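Local coordinates for protein N-terminal acetyltransferase B complex subunit MDM20 (Candida albicans, PDB 5K04) that serves as the non-catalytic subunit of the NatB N-terminal acetyltransferase complex, probably as an all-helical scaffold that holds the catalytic subunit NAT3, at residues 195-200 with 220-225; 174-179 with 189-194; 234-239 with 252-257; 146-151 with 487-492. One frame throughout, in Å; residues are numbered along the deposited sequence.

In the fold
Contacts 2, 1 and 3 follow one another along a run of helices from 162-177 to 248-260, and contact 4 spans 336 residues to join helix 143-157 to helix 489-503. Contacts 2 and 4 lie about 10 Å apart between centres and share a hydrophobic interior; contact 4 is wholly buried and purely apolar, whereas contact 2 adds a tyrosine-glutamate hydrogen bond, with the glutamate partly exposed. Contact 1 is the most exposed of the four and relies on small residues and one uncertain polar link. It touches contact 3 through helix 213-225, where Met220 packs on Thr236. Contact 3 is buried, yet it is tied by an indole-carboxylate hydrogen bond.

Contact 1. Residues 195-200 with 220-225; sequences LSSKEI and MKAMKE
The carboxylate of Glu225 meets Ser197 through one oxygen: OE1 lies 3.2 Å from Ser197 OG, and the hydroxyl stands above the carboxylate plane, tilted about 44° out of it. The link is a possible hydrogen bond and no more, because the serine proton has another acceptor within reach. A rotation that sets Ser197 OG trans to its own nitrogen turns the hydroxyl toward helix 213-225, where it also comes 3.3 Å from Ala222 CA. Such an approach demands small residues. The backbones are only 4.9 Å apart between Ser197 CA and Ala222 CA, and the single methyl of Ala222 fits between the helices, with its CB 3.7 Å from Ile200 CG2. Asn226, one residue beyond, binds the carbonyl oxygen of Ser197.

A second carboxylate works within its own segment. Glu199 OE1 offers its anti lone pair to Ser196 N at 2.8 Å, in a nearly straight bond of 174°, while Ser196 OG accepts from Glu199 N at 3.1 Å. The other oxygen, OE2, forms a salt bridge with Lys173, which ties this turn to helix 162-177. Serine and glutamate suit these places because each side chain satisfies the other's backbone N-H. This reciprocal pair is a capping box at the start of helix 197-204, within the all-helical array of this MDM20/NAA25-family subunit.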
loop_
_atom_site.group_PDB
_atom_site.type_symbol
_atom_site.label_atom_id
_atom_site.label_comp_id
_atom_site.label_asym_id
_atom_site.label_seq_id
_atom_site.Cartn_x
_atom_site.Cartn_y
_atom_site.Cartn_z
ATOM N N LEU A 195 6.729 -2.300 -29.977
ATOM C CA LEU A 195 7.867 -2.031 -30.834
ATOM C C LEU A 195 9.167 -2.512 -30.210
ATOM O O LEU A 195 9.334 -2.506 -28.988
ATOM C CB LEU A 195 7.994 -0.539 -31.115
ATOM C CG LEU A 195 6.842 0.106 -31.865
ATOM C CD1 LEU A 195 7.189 1.563 -32.099
ATOM C CD2 LEU A 195 6.569 -0.641 -33.190
ATOM N N SER A 196 10.112 -2.871 -31.074
ATOM C CA SER A 196 11.454 -3.160 -30.613
ATOM C C SER A 196 12.169 -1.866 -30.243
ATOM O O SER A 196 11.746 -0.756 -30.582
ATOM C CB SER A 196 12.250 -3.902 -31.689
ATOM O OG SER A 196 12.496 -3.063 -32.810
ATOM N N SER A 197 13.285 -2.035 -29.540
ATOM C CA SER A 197 14.138 -0.903 -29.207
ATOM C C SER A 197 14.596 -0.173 -30.468
ATOM O O SER A 197 14.671 1.064 -30.486
ATOM C CB SER A 197 15.337 -1.402 -28.388
ATOM O OG SER A 197 15.879 -0.385 -27.565
ATOM N N LYS A 198 14.901 -0.927 -31.538
ATOM C CA LYS A 198 15.297 -0.312 -32.805
ATOM C C LYS A 198 14.159 0.507 -33.392
ATOM O O LYS A 198 14.371 1.627 -33.877
ATOM C CB LYS A 198 15.735 -1.379 -33.812
ATOM C CG LYS A 198 17.025 -2.085 -33.471
ATOM C CD LYS A 198 18.215 -1.136 -33.533
ATOM C CE LYS A 198 18.795 -1.040 -34.937
ATOM N NZ LYS A 198 20.137 -0.359 -34.940
ATOM N N GLU A 199 12.944 -0.045 -33.364
ATOM C CA GLU A 199 11.801 0.660 -33.927
ATOM C C GLU A 199 11.443 1.880 -33.086
ATOM O O GLU A 199 11.111 2.939 -33.629
ATOM C CB GLU A 199 10.616 -0.302 -34.047
ATOM C CG GLU A 199 10.809 -1.434 -35.047
ATOM C CD GLU A 199 9.736 -2.521 -34.915
ATOM O OE1 GLU A 199 9.412 -2.913 -33.771
ATOM O OE2 GLU A 199 9.217 -2.974 -35.960
ATOM N N ILE A 200 11.528 1.751 -31.759
ATOM C CA ILE A 200 11.235 2.869 -30.860
ATOM C C ILE A 200 12.107 4.081 -31.200
ATOM O O ILE A 200 11.614 5.211 -31.309
ATOM C CB ILE A 200 11.415 2.431 -29.393
ATOM C CG1 ILE A 200 10.289 1.477 -28.964
ATOM C CG2 ILE A 200 11.485 3.634 -28.473
ATOM C CD1 ILE A 200 10.428 0.973 -27.537
ATOM N N MET A 220 15.696 7.600 -24.647
ATOM C CA MET A 220 17.090 7.482 -24.230
ATOM C C MET A 220 17.448 6.029 -23.941
ATOM O O MET A 220 18.541 5.572 -24.287
ATOM C CB MET A 220 17.359 8.375 -23.007
ATOM C CG MET A 220 17.619 9.854 -23.353
ATOM S SD MET A 220 18.273 10.832 -22.034
ATOM C CE MET A 220 16.790 11.074 -21.176
ATOM N N LYS A 221 16.524 5.284 -23.322
ATOM C CA LYS A 221 16.752 3.870 -23.049
ATOM C C LYS A 221 16.902 3.077 -24.342
ATOM O O LYS A 221 17.743 2.174 -24.434
ATOM C CB LYS A 221 15.592 3.326 -22.218
ATOM C CG LYS A 221 15.647 1.850 -21.978
ATOM C CD LYS A 221 14.421 1.367 -21.216
ATOM C CE LYS A 221 14.543 -0.129 -20.966
ATOM N NZ LYS A 221 13.344 -0.689 -20.321
ATOM N N ALA A 222 16.095 3.413 -25.347
ATOM C CA ALA A 222 16.176 2.736 -26.635
ATOM C C ALA A 222 17.528 2.977 -27.297
ATOM O O ALA A 222 18.215 2.020 -27.687
ATOM C CB ALA A 222 15.027 3.202 -27.528
ATOM N N MET A 223 17.941 4.250 -27.405
ATOM C CA MET A 223 19.242 4.577 -27.993
ATOM C C MET A 223 20.371 3.840 -27.301
ATOM O O MET A 223 21.299 3.342 -27.951
ATOM C CB MET A 223 19.504 6.072 -27.900
ATOM C CG MET A 223 18.628 6.923 -28.779
ATOM S SD MET A 223 18.472 8.482 -27.965
ATOM C CE MET A 223 18.920 9.308 -29.376
ATOM N N LYS A 224 20.321 3.775 -25.974
ATOM C CA LYS A 224 21.357 3.058 -25.248
ATOM C C LYS A 224 21.360 1.587 -25.634
ATOM O O LYS A 224 22.416 1.016 -25.927
ATOM C CB LYS A 224 21.149 3.233 -23.744
ATOM C CG LYS A 224 22.264 2.671 -22.884
ATOM C CD LYS A 224 21.765 2.521 -21.460
ATOM C CE LYS A 224 22.822 1.940 -20.539
ATOM N NZ LYS A 224 22.215 1.753 -19.188
ATOM N N GLU A 225 20.175 0.964 -25.665
ATOM C CA GLU A 225 20.068 -0.446 -26.032
ATOM C C GLU A 225 20.498 -0.691 -27.477
ATOM O O GLU A 225 21.070 -1.740 -27.786
ATOM C CB GLU A 225 18.633 -0.940 -25.809
ATOM C CG GLU A 225 18.443 -1.683 -24.477
ATOM C CD GLU A 225 16.993 -1.700 -23.992
ATOM O OE1 GLU A 225 16.089 -1.979 -24.812
ATOM O OE2 GLU A 225 16.767 -1.423 -22.790
#

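Contact 2. Residues 174-179 with 189-194; sequences KLMEGL and YVYTLF
Met176 reaches across to Tyr191, Val190 and Phe194: CB meets the tyrosine, while CG, SD and CE all lie along the valine. CB rests 3.5 Å from Tyr191 CD1, against the near part of the ring. CG lies 3.8 Å from Val190 CG1, and it alone also comes loosely near Phe194. The chain then bends about CB-CG (chi2 -48°) and again about CG-SD (chi3 -57°), which places SD 3.5 Å from Val190 CG1 and the terminal CE 4.1 Å from Val190 CB. A flexible thioether chain suits this place because it can curl round a branched valine that it crosses at about a right angle.

Beside it, Tyr191 OH donates to Glu177 OE2 at 2.7 Å, and that oxygen accepts through its anti lone pair. The acceptor lies in the plane of the ring at its edge, though the carboxylate is turned 67° from that plane. Helix 143-157 packs on Met176 through Leu147 and Ala150, Lys173 of helix 162-177 touches Tyr191 and Phe194, and Phe489 of helix 489-503 reaches Val190.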
loop_
_atom_site.group_PDB
_atom_site.type_symbol
_atom_site.label_atom_id
_atom_site.label_comp_id
_atom_site.label_asym_id
_atom_site.label_seq_id
_atom_site.Cartn_x
_atom_site.Cartn_y
_atom_site.Cartn_z
ATOM N N LYS A 174 -0.588 -3.092 -35.364
ATOM C CA LYS A 174 -1.325 -2.770 -36.581
ATOM C C LYS A 174 -2.524 -1.869 -36.291
ATOM O O LYS A 174 -2.857 -0.998 -37.099
ATOM C CB LYS A 174 -1.746 -4.080 -37.255
ATOM C CG LYS A 174 -2.801 -3.971 -38.327
ATOM C CD LYS A 174 -3.226 -5.368 -38.767
ATOM C CE LYS A 174 -3.602 -6.242 -37.566
ATOM N NZ LYS A 174 -3.823 -7.678 -37.932
ATOM N N LEU A 175 -3.184 -2.065 -35.150
ATOM C CA LEU A 175 -4.256 -1.159 -34.738
ATOM C C LEU A 175 -3.740 0.257 -34.549
ATOM O O LEU A 175 -4.398 1.226 -34.944
ATOM C CB LEU A 175 -4.881 -1.646 -33.432
ATOM C CG LEU A 175 -5.789 -2.858 -33.524
ATOM C CD1 LEU A 175 -5.974 -3.451 -32.160
ATOM C CD2 LEU A 175 -7.119 -2.444 -34.139
ATOM N N MET A 176 -2.568 0.395 -33.915
ATOM C CA MET A 176 -1.988 1.714 -33.677
ATOM C C MET A 176 -1.512 2.350 -34.978
ATOM O O MET A 176 -1.730 3.545 -35.209
ATOM C CB MET A 176 -0.846 1.620 -32.647
ATOM C CG MET A 176 -1.344 1.325 -31.177
ATOM S SD MET A 176 -2.686 2.335 -30.646
ATOM C CE MET A 176 -1.859 3.865 -30.933
ATOM N N GLU A 177 -0.879 1.560 -35.854
ATOM C CA GLU A 177 -0.470 2.086 -37.151
ATOM C C GLU A 177 -1.668 2.642 -37.912
ATOM O O GLU A 177 -1.544 3.665 -38.596
ATOM C CB GLU A 177 0.284 0.998 -37.940
ATOM C CG GLU A 177 1.704 0.710 -37.338
ATOM C CD GLU A 177 2.426 -0.553 -37.857
ATOM O OE1 GLU A 177 1.824 -1.363 -38.604
ATOM O OE2 GLU A 177 3.622 -0.724 -37.498
ATOM N N GLY A 178 -2.855 2.043 -37.735
ATOM C CA GLY A 178 -4.078 2.536 -38.367
ATOM C C GLY A 178 -4.517 3.925 -37.915
ATOM O O GLY A 178 -5.347 4.544 -38.591
ATOM N N LEU A 179 -3.974 4.428 -36.803
ATOM C CA LEU A 179 -4.370 5.706 -36.215
ATOM C C LEU A 179 -3.419 6.842 -36.565
ATOM O O LEU A 179 -3.635 7.974 -36.121
ATOM C CB LEU A 179 -4.466 5.582 -34.698
ATOM C CG LEU A 179 -5.474 4.521 -34.255
ATOM C CD1 LEU A 179 -5.481 4.367 -32.737
ATOM C CD2 LEU A 179 -6.859 4.884 -34.788
ATOM N N TYR A 189 2.815 6.568 -26.908
ATOM C CA TYR A 189 3.176 5.614 -25.860
ATOM C C TYR A 189 2.610 4.223 -26.163
ATOM O O TYR A 189 3.345 3.228 -26.147
ATOM C CB TYR A 189 2.694 6.132 -24.500
ATOM C CG TYR A 189 2.784 5.112 -23.370
ATOM C CD1 TYR A 189 3.992 4.879 -22.699
ATOM C CD2 TYR A 189 1.655 4.385 -22.969
ATOM C CE1 TYR A 189 4.080 3.925 -21.669
ATOM C CE2 TYR A 189 1.724 3.452 -21.925
ATOM C CZ TYR A 189 2.940 3.221 -21.292
ATOM O OH TYR A 189 3.011 2.306 -20.286
ATOM N N VAL A 190 1.307 4.142 -26.477
ATOM C CA VAL A 190 0.672 2.845 -26.712
ATOM C C VAL A 190 1.388 2.106 -27.827
ATOM O O VAL A 190 1.681 0.909 -27.719
ATOM C CB VAL A 190 -0.825 3.011 -27.044
ATOM C CG1 VAL A 190 -1.440 1.651 -27.407
ATOM C CG2 VAL A 190 -1.564 3.597 -25.870
ATOM N N TYR A 191 1.670 2.820 -28.921
ATOM C CA TYR A 191 2.372 2.241 -30.059
ATOM C C TYR A 191 3.698 1.616 -29.622
ATOM O O TYR A 191 4.014 0.484 -30.005
ATOM C CB TYR A 191 2.575 3.332 -31.128
ATOM C CG TYR A 191 3.075 2.841 -32.460
ATOM C CD1 TYR A 191 2.613 1.655 -32.997
ATOM C CD2 TYR A 191 4.005 3.568 -33.192
ATOM C CE1 TYR A 191 3.080 1.189 -34.209
ATOM C CE2 TYR A 191 4.469 3.109 -34.421
ATOM C CZ TYR A 191 4.007 1.925 -34.926
ATOM O OH TYR A 191 4.468 1.473 -36.153
ATOM N N THR A 192 4.474 2.332 -28.783
ATOM C CA THR A 192 5.781 1.830 -28.353
ATOM C C THR A 192 5.675 0.528 -27.573
ATOM O O THR A 192 6.665 -0.204 -27.481
ATOM C CB THR A 192 6.513 2.842 -27.478
ATOM O OG1 THR A 192 5.781 3.026 -26.265
ATOM C CG2 THR A 192 6.685 4.174 -28.202
ATOM N N LEU A 193 4.499 0.218 -27.015
ATOM C CA LEU A 193 4.355 -1.033 -26.275
ATOM C C LEU A 193 4.522 -2.259 -27.166
ATOM O O LEU A 193 4.732 -3.354 -26.648
ATOM C CB LEU A 193 2.996 -1.089 -25.576
ATOM C CG LEU A 193 2.704 0.064 -24.609
ATOM C CD1 LEU A 193 1.237 0.018 -24.197
ATOM C CD2 LEU A 193 3.639 0.006 -23.377
ATOM N N PHE A 194 4.448 -2.107 -28.489
ATOM C CA PHE A 194 4.545 -3.248 -29.397
ATOM C C PHE A 194 5.791 -3.205 -30.269
ATOM O O PHE A 194 5.903 -4.000 -31.210
ATOM C CB PHE A 194 3.289 -3.326 -30.268
ATOM C CG PHE A 194 2.022 -3.237 -29.474
ATOM C CD1 PHE A 194 1.607 -4.309 -28.692
ATOM C CD2 PHE A 194 1.274 -2.069 -29.463
ATOM C CE1 PHE A 194 0.448 -4.225 -27.929
ATOM C CE2 PHE A 194 0.124 -1.976 -28.690
ATOM C CZ PHE A 194 -0.299 -3.061 -27.932
#

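Contact 3. Residues 234-239 with 252-257; sequences AYTEKL and KLWILS
In both Trp254 and Glu237, CG lies opposite the backbone nitrogen, and this brings the indole and the carboxylate together. The torsion carries the Trp254 ring toward helix 229-242, and the extended chain of Glu237 lets OE2 reach the indole N-H: Trp254 NE1 to Glu237 OE2 is 2.9 Å, with an N-H...O angle of 157°. The oxygen lies almost exactly in the ring plane, 3° out of it, and accepts through its anti lone pair. Glutamate is long enough to meet the indole edge from the neighbouring helix.

Thr236 takes the rotamer with OG1 between its nitrogen and its carbonyl carbon. The hydroxyl therefore lies at the indole edge, 3.3 Å from Trp254 CD1, while bonding back to Leu232 O. Its methyl points elsewhere, with CG2 4.1 Å from Leu253 CB. On the other helix, Ser257 OG folds back to Leu253 O at 2.7 Å; that carbonyl also accepts Ser257 N from the opposite face.

Helices 229-242 and 248-260 are consecutive, and their short segments run roughly antiparallel (141°, axes 8.8 Å apart), a helical hairpin consistent with the TPR clan. The in-plane bond at NE1 and the His233 ring stacked on the indole would together restrict its rotation, and the N-H donor would probably favour an ionised Glu237.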
loop_
_atom_site.group_PDB
_atom_site.type_symbol
_atom_site.label_atom_id
_atom_site.label_comp_id
_atom_site.label_asym_id
_atom_site.label_seq_id
_atom_site.Cartn_x
_atom_site.Cartn_y
_atom_site.Cartn_z
ATOM N N ALA A 234 24.394 13.488 -28.152
ATOM C CA ALA A 234 23.775 14.711 -28.649
ATOM C C ALA A 234 22.471 15.002 -27.920
ATOM O O ALA A 234 22.230 16.135 -27.487
ATOM C CB ALA A 234 23.542 14.598 -30.159
ATOM N N TYR A 235 21.615 13.991 -27.765
ATOM C CA TYR A 235 20.308 14.231 -27.153
ATOM C C TYR A 235 20.454 14.616 -25.680
ATOM O O TYR A 235 19.931 15.651 -25.247
ATOM C CB TYR A 235 19.406 13.000 -27.330
ATOM C CG TYR A 235 17.963 13.199 -26.872
ATOM C CD1 TYR A 235 17.070 13.967 -27.619
ATOM C CD2 TYR A 235 17.486 12.603 -25.702
ATOM C CE1 TYR A 235 15.738 14.159 -27.199
ATOM C CE2 TYR A 235 16.153 12.784 -25.282
ATOM C CZ TYR A 235 15.296 13.572 -26.035
ATOM O OH TYR A 235 14.001 13.765 -25.636
ATOM N N THR A 236 21.199 13.818 -24.903
ATOM C CA THR A 236 21.381 14.125 -23.486
ATOM C C THR A 236 22.050 15.483 -23.289
ATOM O O THR A 236 21.635 16.264 -22.424
ATOM C CB THR A 236 22.187 13.019 -22.792
ATOM O OG1 THR A 236 23.459 12.840 -23.431
ATOM C CG2 THR A 236 21.419 11.709 -22.817
ATOM N N GLU A 237 23.077 15.785 -24.091
ATOM C CA GLU A 237 23.736 17.086 -23.991
ATOM C C GLU A 237 22.738 18.229 -24.175
ATOM O O GLU A 237 22.794 19.233 -23.452
ATOM C CB GLU A 237 24.876 17.187 -25.016
ATOM C CG GLU A 237 25.629 18.507 -24.996
ATOM C CD GLU A 237 27.056 18.402 -25.515
ATOM O OE1 GLU A 237 27.449 19.255 -26.329
ATOM O OE2 GLU A 237 27.784 17.478 -25.101
ATOM N N LYS A 238 21.799 18.080 -25.114
ATOM C CA LYS A 238 20.743 19.077 -25.274
ATOM C C LYS A 238 19.943 19.239 -23.983
ATOM O O LYS A 238 19.749 20.362 -23.496
ATOM C CB LYS A 238 19.822 18.694 -26.437
ATOM C CG LYS A 238 18.736 19.723 -26.725
ATOM C CD LYS A 238 17.612 19.174 -27.620
ATOM C CE LYS A 238 16.679 18.198 -26.872
ATOM N NZ LYS A 238 15.285 18.141 -27.448
ATOM N N LEU A 239 19.462 18.123 -23.419
ATOM C CA LEU A 239 18.655 18.198 -22.205
ATOM C C LEU A 239 19.416 18.880 -21.084
ATOM O O LEU A 239 18.859 19.723 -20.374
ATOM C CB LEU A 239 18.226 16.802 -21.755
ATOM C CG LEU A 239 17.312 16.003 -22.668
ATOM C CD1 LEU A 239 16.922 14.687 -21.997
ATOM C CD2 LEU A 239 16.101 16.829 -23.039
ATOM N N LYS A 252 24.609 10.387 -16.503
ATOM C CA LYS A 252 25.364 9.148 -16.646
ATOM C C LYS A 252 25.342 8.659 -18.086
ATOM O O LYS A 252 26.375 8.239 -18.623
ATOM C CB LYS A 252 24.807 8.086 -15.701
ATOM C CG LYS A 252 25.039 8.401 -14.222
ATOM C CD LYS A 252 24.094 7.608 -13.301
ATOM C CE LYS A 252 24.429 6.129 -13.268
ATOM N NZ LYS A 252 23.477 5.387 -12.405
ATOM N N LEU A 253 24.172 8.713 -18.730
ATOM C CA LEU A 253 24.093 8.373 -20.147
ATOM C C LEU A 253 24.975 9.294 -20.986
ATOM O O LEU A 253 25.588 8.851 -21.962
ATOM C CB LEU A 253 22.638 8.437 -20.615
ATOM C CG LEU A 253 21.662 7.398 -20.035
ATOM C CD1 LEU A 253 20.297 7.525 -20.700
ATOM C CD2 LEU A 253 22.146 5.973 -20.182
ATOM N N TRP A 254 25.093 10.564 -20.582
ATOM C CA TRP A 254 25.892 11.523 -21.343
ATOM C C TRP A 254 27.381 11.192 -21.299
ATOM O O TRP A 254 28.073 11.333 -22.315
ATOM C CB TRP A 254 25.647 12.938 -20.823
ATOM C CG TRP A 254 26.441 13.995 -21.527
ATOM C CD1 TRP A 254 26.176 14.551 -22.755
ATOM C CD2 TRP A 254 27.614 14.650 -21.035
ATOM N NE1 TRP A 254 27.133 15.498 -23.060
ATOM C CE2 TRP A 254 28.023 15.574 -22.019
ATOM C CE3 TRP A 254 28.368 14.534 -19.862
ATOM C CZ2 TRP A 254 29.137 16.380 -21.859
ATOM C CZ3 TRP A 254 29.488 15.323 -19.712
ATOM C CH2 TRP A 254 29.859 16.242 -20.701
ATOM N N ILE A 255 27.901 10.775 -20.136
ATOM C CA ILE A 255 29.320 10.415 -20.071
ATOM C C ILE A 255 29.552 9.039 -20.673
ATOM O O ILE A 255 30.597 8.785 -21.286
ATOM C CB ILE A 255 29.867 10.480 -18.629
ATOM C CG1 ILE A 255 29.183 9.452 -17.721
ATOM C CG2 ILE A 255 29.781 11.898 -18.069
ATOM C CD1 ILE A 255 29.857 9.252 -16.386
ATOM N N LEU A 256 28.593 8.131 -20.494
ATOM C CA LEU A 256 28.681 6.826 -21.132
ATOM C C LEU A 256 28.791 6.981 -22.643
ATOM O O LEU A 256 29.777 6.564 -23.256
ATOM C CB LEU A 256 27.465 5.975 -20.754
ATOM C CG LEU A 256 27.419 4.623 -21.471
ATOM C CD1 LEU A 256 28.672 3.823 -21.170
ATOM C CD2 LEU A 256 26.188 3.845 -21.095
ATOM N N SER A 257 27.784 7.610 -23.254
ATOM C CA SER A 257 27.793 7.782 -24.699
ATOM C C SER A 257 28.986 8.618 -25.147
ATOM O O SER A 257 29.557 8.363 -26.216
ATOM C CB SER A 257 26.466 8.403 -25.159
ATOM O OG SER A 257 26.166 9.594 -24.447
#

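Contact 4. Residues 146-151 with 487-492; sequences TLWYAF and GVFNKL
Two first torsions bring the rings of Phe151 and Phe489 together: in Phe151 CG stands trans to the backbone nitrogen (chi1 -175°), whereas in Phe489 it lies beside the nitrogen (chi1 -53°). The two side chains slide past each other in opposite directions. Phe489 CD1 rests over one face of the Phe151 ring, offset toward its rim and 3.6 Å from Phe151 CG, with the ring planes at 50°. Further out, Phe489 CZ lies 3.6 Å from Leu147 CB, and Phe489 CE1 meets the edge of the indole 4.0 Å from Trp148 CD1. Large flat residues suit this place, since they bridge backbones that are well separated.

Gly487, two residues ahead of Phe489, closes helix 456-485 with a Schellman motif, whose positive phi calls for glycine, and the chain turns there into helix 489-503. The fold is an all-helical array, and this pairing brings together helices far apart in sequence. Trp148 NE1 bonds to Phe484 O, which satisfies the buried indole nitrogen. Leu492 adds its CB 3.7 Å from Phe151 CE2. Asn490 O and Lys491 NZ bond to Gln8 and Phe7 of the NAT3 chain, so the start of helix 489-503 also takes part in the subunit interface.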
loop_
_atom_site.group_PDB
_atom_site.type_symbol
_atom_site.label_atom_id
_atom_site.label_comp_id
_atom_site.label_asym_id
_atom_site.label_seq_id
_atom_site.Cartn_x
_atom_site.Cartn_y
_atom_site.Cartn_z
ATOM N N THR A 146 -10.459 2.132 -30.528
ATOM C CA THR A 146 -9.339 1.427 -31.144
ATOM C C THR A 146 -8.128 1.427 -30.217
ATOM O O THR A 146 -7.418 0.418 -30.090
ATOM C CB THR A 146 -9.017 2.067 -32.494
ATOM O OG1 THR A 146 -10.195 2.050 -33.307
ATOM C CG2 THR A 146 -7.908 1.295 -33.190
ATOM N N LEU A 147 -7.902 2.547 -29.532
ATOM C CA LEU A 147 -6.803 2.641 -28.579
ATOM C C LEU A 147 -7.007 1.677 -27.416
ATOM O O LEU A 147 -6.067 0.995 -26.995
ATOM C CB LEU A 147 -6.685 4.084 -28.074
ATOM C CG LEU A 147 -6.178 5.074 -29.122
ATOM C CD1 LEU A 147 -6.590 6.511 -28.826
ATOM C CD2 LEU A 147 -4.660 4.972 -29.164
ATOM N N TRP A 148 -8.231 1.642 -26.870
ATOM C CA TRP A 148 -8.595 0.676 -25.833
ATOM C C TRP A 148 -8.201 -0.737 -26.239
ATOM O O TRP A 148 -7.471 -1.440 -25.527
ATOM C CB TRP A 148 -10.105 0.732 -25.582
ATOM C CG TRP A 148 -10.571 1.964 -24.853
ATOM C CD1 TRP A 148 -9.823 3.056 -24.523
ATOM C CD2 TRP A 148 -11.896 2.213 -24.336
ATOM N NE1 TRP A 148 -10.600 3.976 -23.836
ATOM C CE2 TRP A 148 -11.869 3.481 -23.703
ATOM C CE3 TRP A 148 -13.093 1.487 -24.345
ATOM C CZ2 TRP A 148 -12.999 4.044 -23.103
ATOM C CZ3 TRP A 148 -14.221 2.045 -23.744
ATOM C CH2 TRP A 148 -14.162 3.314 -23.135
ATOM N N TYR A 149 -8.694 -1.151 -27.404
ATOM C CA TYR A 149 -8.460 -2.494 -27.914
ATOM C C TYR A 149 -6.965 -2.773 -28.034
ATOM O O TYR A 149 -6.481 -3.811 -27.573
ATOM C CB TYR A 149 -9.180 -2.611 -29.254
ATOM C CG TYR A 149 -9.263 -3.986 -29.835
ATOM C CD1 TYR A 149 -9.282 -5.112 -29.012
ATOM C CD2 TYR A 149 -9.332 -4.170 -31.218
ATOM C CE1 TYR A 149 -9.370 -6.391 -29.546
ATOM C CE2 TYR A 149 -9.425 -5.458 -31.770
ATOM C CZ TYR A 149 -9.446 -6.564 -30.925
ATOM O OH TYR A 149 -9.530 -7.837 -31.443
ATOM N N ALA A 150 -6.217 -1.817 -28.605
ATOM C CA ALA A 150 -4.768 -1.943 -28.763
ATOM C C ALA A 150 -4.066 -2.022 -27.416
ATOM O O ALA A 150 -3.189 -2.872 -27.197
ATOM C CB ALA A 150 -4.231 -0.749 -29.557
ATOM N N PHE A 151 -4.422 -1.118 -26.512
ATOM C CA PHE A 151 -3.830 -1.136 -25.180
ATOM C C PHE A 151 -4.123 -2.453 -24.465
ATOM O O PHE A 151 -3.270 -2.966 -23.730
ATOM C CB PHE A 151 -4.347 0.065 -24.376
ATOM C CG PHE A 151 -3.707 0.206 -23.026
ATOM C CD1 PHE A 151 -2.368 0.549 -22.909
ATOM C CD2 PHE A 151 -4.450 -0.004 -21.876
ATOM C CE1 PHE A 151 -1.784 0.676 -21.655
ATOM C CE2 PHE A 151 -3.877 0.129 -20.631
ATOM C CZ PHE A 151 -2.540 0.466 -20.517
ATOM N N GLY A 487 -8.204 8.639 -22.409
ATOM C CA GLY A 487 -6.848 8.539 -22.928
ATOM C C GLY A 487 -5.519 8.431 -22.236
ATOM O O GLY A 487 -4.489 8.716 -22.846
ATOM N N VAL A 488 -5.531 8.068 -20.951
ATOM C CA VAL A 488 -4.348 8.231 -20.114
ATOM C C VAL A 488 -3.659 6.888 -19.946
ATOM O O VAL A 488 -3.484 6.388 -18.827
ATOM C CB VAL A 488 -4.718 8.856 -18.761
ATOM C CG1 VAL A 488 -3.525 9.594 -18.191
ATOM C CG2 VAL A 488 -5.896 9.809 -18.937
ATOM N N PHE A 489 -3.233 6.319 -21.075
ATOM C CA PHE A 489 -2.636 4.985 -21.083
ATOM C C PHE A 489 -1.293 4.953 -20.349
ATOM O O PHE A 489 -0.912 3.905 -19.809
ATOM C CB PHE A 489 -2.519 4.525 -22.535
ATOM C CG PHE A 489 -3.828 4.604 -23.287
ATOM C CD1 PHE A 489 -4.814 3.664 -23.069
ATOM C CD2 PHE A 489 -4.081 5.634 -24.168
ATOM C CE1 PHE A 489 -6.016 3.745 -23.720
ATOM C CE2 PHE A 489 -5.269 5.719 -24.825
ATOM C CZ PHE A 489 -6.245 4.774 -24.602
ATOM N N ASN A 490 -0.579 6.094 -20.315
ATOM C CA ASN A 490 0.587 6.384 -19.464
ATOM C C ASN A 490 0.470 5.894 -18.025
ATOM O O ASN A 490 1.482 5.607 -17.379
ATOM C CB ASN A 490 0.833 7.908 -19.397
ATOM C CG ASN A 490 1.859 8.345 -20.370
ATOM O OD1 ASN A 490 2.633 7.527 -20.857
ATOM N ND2 ASN A 490 1.897 9.630 -20.667
ATOM N N LYS A 491 -0.758 5.873 -17.498
ATOM C CA LYS A 491 -1.014 5.671 -16.084
ATOM C C LYS A 491 -1.972 4.535 -15.811
ATOM O O LYS A 491 -2.136 4.155 -14.643
ATOM C CB LYS A 491 -1.600 6.950 -15.465
ATOM C CG LYS A 491 -0.848 8.235 -15.797
ATOM C CD LYS A 491 0.572 8.235 -15.196
ATOM C CE LYS A 491 1.221 9.638 -15.290
ATOM N NZ LYS A 491 2.681 9.601 -14.970
ATOM N N LEU A 492 -2.626 4.005 -16.852
ATOM C CA LEU A 492 -3.735 3.075 -16.673
ATOM C C LEU A 492 -3.286 1.789 -15.998
ATOM O O LEU A 492 -3.923 1.321 -15.044
ATOM C CB LEU A 492 -4.366 2.763 -18.029
ATOM C CG LEU A 492 -5.685 3.482 -18.266
ATOM C CD1 LEU A 492 -6.296 3.075 -19.603
ATOM C CD2 LEU A 492 -6.652 3.218 -17.083
#